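Local atomic coordinates of titin (Homo sapiens, PDB entry 1WAA), a protein that forms part of the giant elastic filament of striated muscle, in which this immunoglobulin domain probably bears mechanical load. Residues Pro32-Trp38 against Gly57-Leu62. Sequence-based numbering, arbitrary orientation.
With ZN (zinc ion), chain Z; ZN (zinc ion), chain R.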
# COMPACT_ATOMS: atom_id res chain seq x y z
N PRO E 32 -2.52 -10.18 -4.35
CA PRO E 32 -1.70 -9.07 -3.86
C PRO E 32 -1.61 -9.05 -2.33
O PRO E 32 -2.42 -9.70 -1.65
CB PRO E 32 -2.47 -7.82 -4.33
CG PRO E 32 -3.94 -8.29 -4.44
CD PRO E 32 -3.87 -9.75 -4.77
N ASP E 33 -0.63 -8.33 -1.80
CA ASP E 33 -0.58 -8.03 -0.37
C ASP E 33 -0.42 -9.27 0.51
O ASP E 33 -0.94 -9.32 1.61
CB ASP E 33 -1.85 -7.28 0.07
CG ASP E 33 -1.98 -5.89 -0.57
OD1 ASP E 33 -1.00 -5.38 -1.20
OD2 ASP E 33 -3.07 -5.26 -0.43
N VAL E 34 0.26 -10.27 -0.00
CA VAL E 34 0.55 -11.48 0.77
C VAL E 34 1.97 -11.32 1.29
O VAL E 34 2.88 -11.03 0.50
CB VAL E 34 0.46 -12.72 -0.09
CG1 VAL E 34 0.67 -13.93 0.74
CG2 VAL E 34 -0.94 -12.79 -0.69
N HIS E 35 2.15 -11.51 2.59
CA HIS E 35 3.45 -11.38 3.24
C HIS E 35 4.37 -12.54 2.90
O HIS E 35 4.02 -13.71 3.11
CB HIS E 35 3.32 -11.24 4.77
CG HIS E 35 4.62 -10.91 5.43
ND1 HIS E 35 5.06 -9.61 5.60
CD2 HIS E 35 5.63 -11.71 5.88
CE1 HIS E 35 6.26 -9.63 6.16
NE2 HIS E 35 6.63 -10.89 6.34
N GLY E 36 5.53 -12.21 2.35
CA GLY E 36 6.45 -13.24 1.87
C GLY E 36 7.80 -13.22 2.55
O GLY E 36 8.21 -12.20 3.11
N GLN E 37 8.54 -14.31 2.53
CA GLN E 37 9.87 -14.48 3.17
C GLN E 37 10.84 -15.08 2.15
O GLN E 37 10.52 -16.08 1.47
CB GLN E 37 9.72 -15.43 4.38
OE1 GLN E 37 11.59 -16.82 7.31
N TRP E 38 12.00 -14.48 2.07
CA TRP E 38 13.07 -14.96 1.19
C TRP E 38 14.18 -15.65 1.98
O TRP E 38 14.41 -15.35 3.17
CB TRP E 38 13.72 -13.81 0.43
CG TRP E 38 12.79 -13.06 -0.53
CD1 TRP E 38 11.97 -12.04 -0.22
CD2 TRP E 38 12.66 -13.32 -1.92
NE1 TRP E 38 11.32 -11.64 -1.42
CE2 TRP E 38 11.74 -12.40 -2.42
CE3 TRP E 38 13.25 -14.24 -2.80
CZ2 TRP E 38 11.37 -12.34 -3.77
CZ3 TRP E 38 12.87 -14.19 -4.16
CH2 TRP E 38 11.97 -13.27 -4.62
N GLY E 57 1.93 -5.27 -4.90
CA GLY E 57 0.78 -6.05 -5.40
C GLY E 57 1.12 -7.53 -5.39
O GLY E 57 1.58 -8.05 -4.37
N LYS E 58 0.93 -8.19 -6.53
CA LYS E 58 1.24 -9.62 -6.70
C LYS E 58 2.72 -9.95 -6.84
O LYS E 58 3.14 -11.12 -6.76
CB LYS E 58 0.48 -10.18 -7.92
CG LYS E 58 -1.00 -10.09 -7.79
CD LYS E 58 -1.72 -10.95 -8.78
CE LYS E 58 -1.69 -10.36 -10.16
NZ LYS E 58 -2.64 -11.14 -11.03
N LYS E 59 3.51 -8.90 -7.03
CA LYS E 59 4.93 -9.00 -7.28
C LYS E 59 5.81 -8.96 -6.03
O LYS E 59 5.64 -8.13 -5.14
CB LYS E 59 5.36 -7.85 -8.20
CG LYS E 59 5.44 -8.28 -9.63
CD LYS E 59 6.59 -9.25 -9.84
CE LYS E 59 6.17 -10.28 -10.87
NZ LYS E 59 5.58 -9.70 -12.12
N HIS E 60 6.76 -9.89 -5.97
CA HIS E 60 7.77 -9.90 -4.93
C HIS E 60 9.15 -9.94 -5.58
O HIS E 60 9.39 -10.74 -6.47
CB HIS E 60 7.60 -11.11 -4.07
CG HIS E 60 6.48 -10.98 -3.10
ND1 HIS E 60 5.16 -11.20 -3.46
CD2 HIS E 60 6.46 -10.67 -1.79
CE1 HIS E 60 4.39 -11.03 -2.40
NE2 HIS E 60 5.16 -10.72 -1.38
N ILE E 61 10.03 -9.05 -5.15
CA ILE E 61 11.34 -8.93 -5.75
C ILE E 61 12.43 -9.00 -4.71
O ILE E 61 12.27 -8.50 -3.61
CB ILE E 61 11.40 -7.62 -6.56
CG1 ILE E 61 10.51 -7.74 -7.80
CG2 ILE E 61 12.87 -7.21 -6.93
CD1 ILE E 61 9.92 -6.43 -8.26
N LEU E 62 13.55 -9.63 -5.08
CA LEU E 62 14.73 -9.64 -4.22
C LEU E 62 15.88 -9.10 -5.04
O LEU E 62 16.13 -9.61 -6.15
CB LEU E 62 15.07 -11.06 -3.80
CG LEU E 62 16.38 -11.21 -3.02
CD1 LEU E 62 16.28 -10.54 -1.66
CD2 LEU E 62 16.72 -12.65 -2.86
ZN ZN Z . 4.04 -7.77 5.18
ZN ZN R . -3.21 -3.80 -1.70
O HOH W 1 2.24 -6.87 -2.00
O HOH W 2 0.44 -3.93 -2.80
O HOH W 3 -2.11 -2.25 -0.96
O HOH W 4 1.42 -10.67 -2.86
O HOH W 5 2.23 -8.27 5.90
O HOH W 6 2.90 -8.05 3.36
O HOH W 7 5.67 -7.32 3.90
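The indole of W38 lies with one face against L62, whose CB stands over the six-membered ring, 3.6 Å from its centroid and almost on the ring normal: a CH-pi contact. The CB of W38 points toward 57-62, and CG, anti to the carbonyl carbon (chi1 -63°), sets the ring face against L62; the two side chains run past one another head to tail, L62 CD2 reaching W38 CE3. The edge of the same ring meets the backbone, CZ2 lying 3.7 Å from H60 O. A large, flat, mostly apolar group suits a place between two sheets; an alanine here would probably leave L62 CB without its aromatic face and open a gap beside the H60 and I61 backbone.

H60 makes a polar contact. Its ring receives V34 O at the edge, in plane, and NE2 donates a weak, bent hydrogen bond to it (3.0 Å, 130° at the hydrogen). An imidazole suits the place: it packs among its neighbours while NE2 still offers an N-H. G57 O accepts a weak bond from D33 N (3.4 Å) and bonds from two waters, one of which also accepts from V34 N. Another water links D33 OD1 to G57 N, while D33 OD2 binds a zinc ion, 1.9 Å away, shared with acidic side chains of other chains. The positive phi of G57 is easiest without CB.

The W38, H60 and L62 end lies between the immunoglobulin sandwich's sheets, one holding strand 37-40, the other 59-64, with the D33 and G57 end a marginal loop; F77 of strand 73-79 meets both W38 and H60, and F25 and I53 pack on W38.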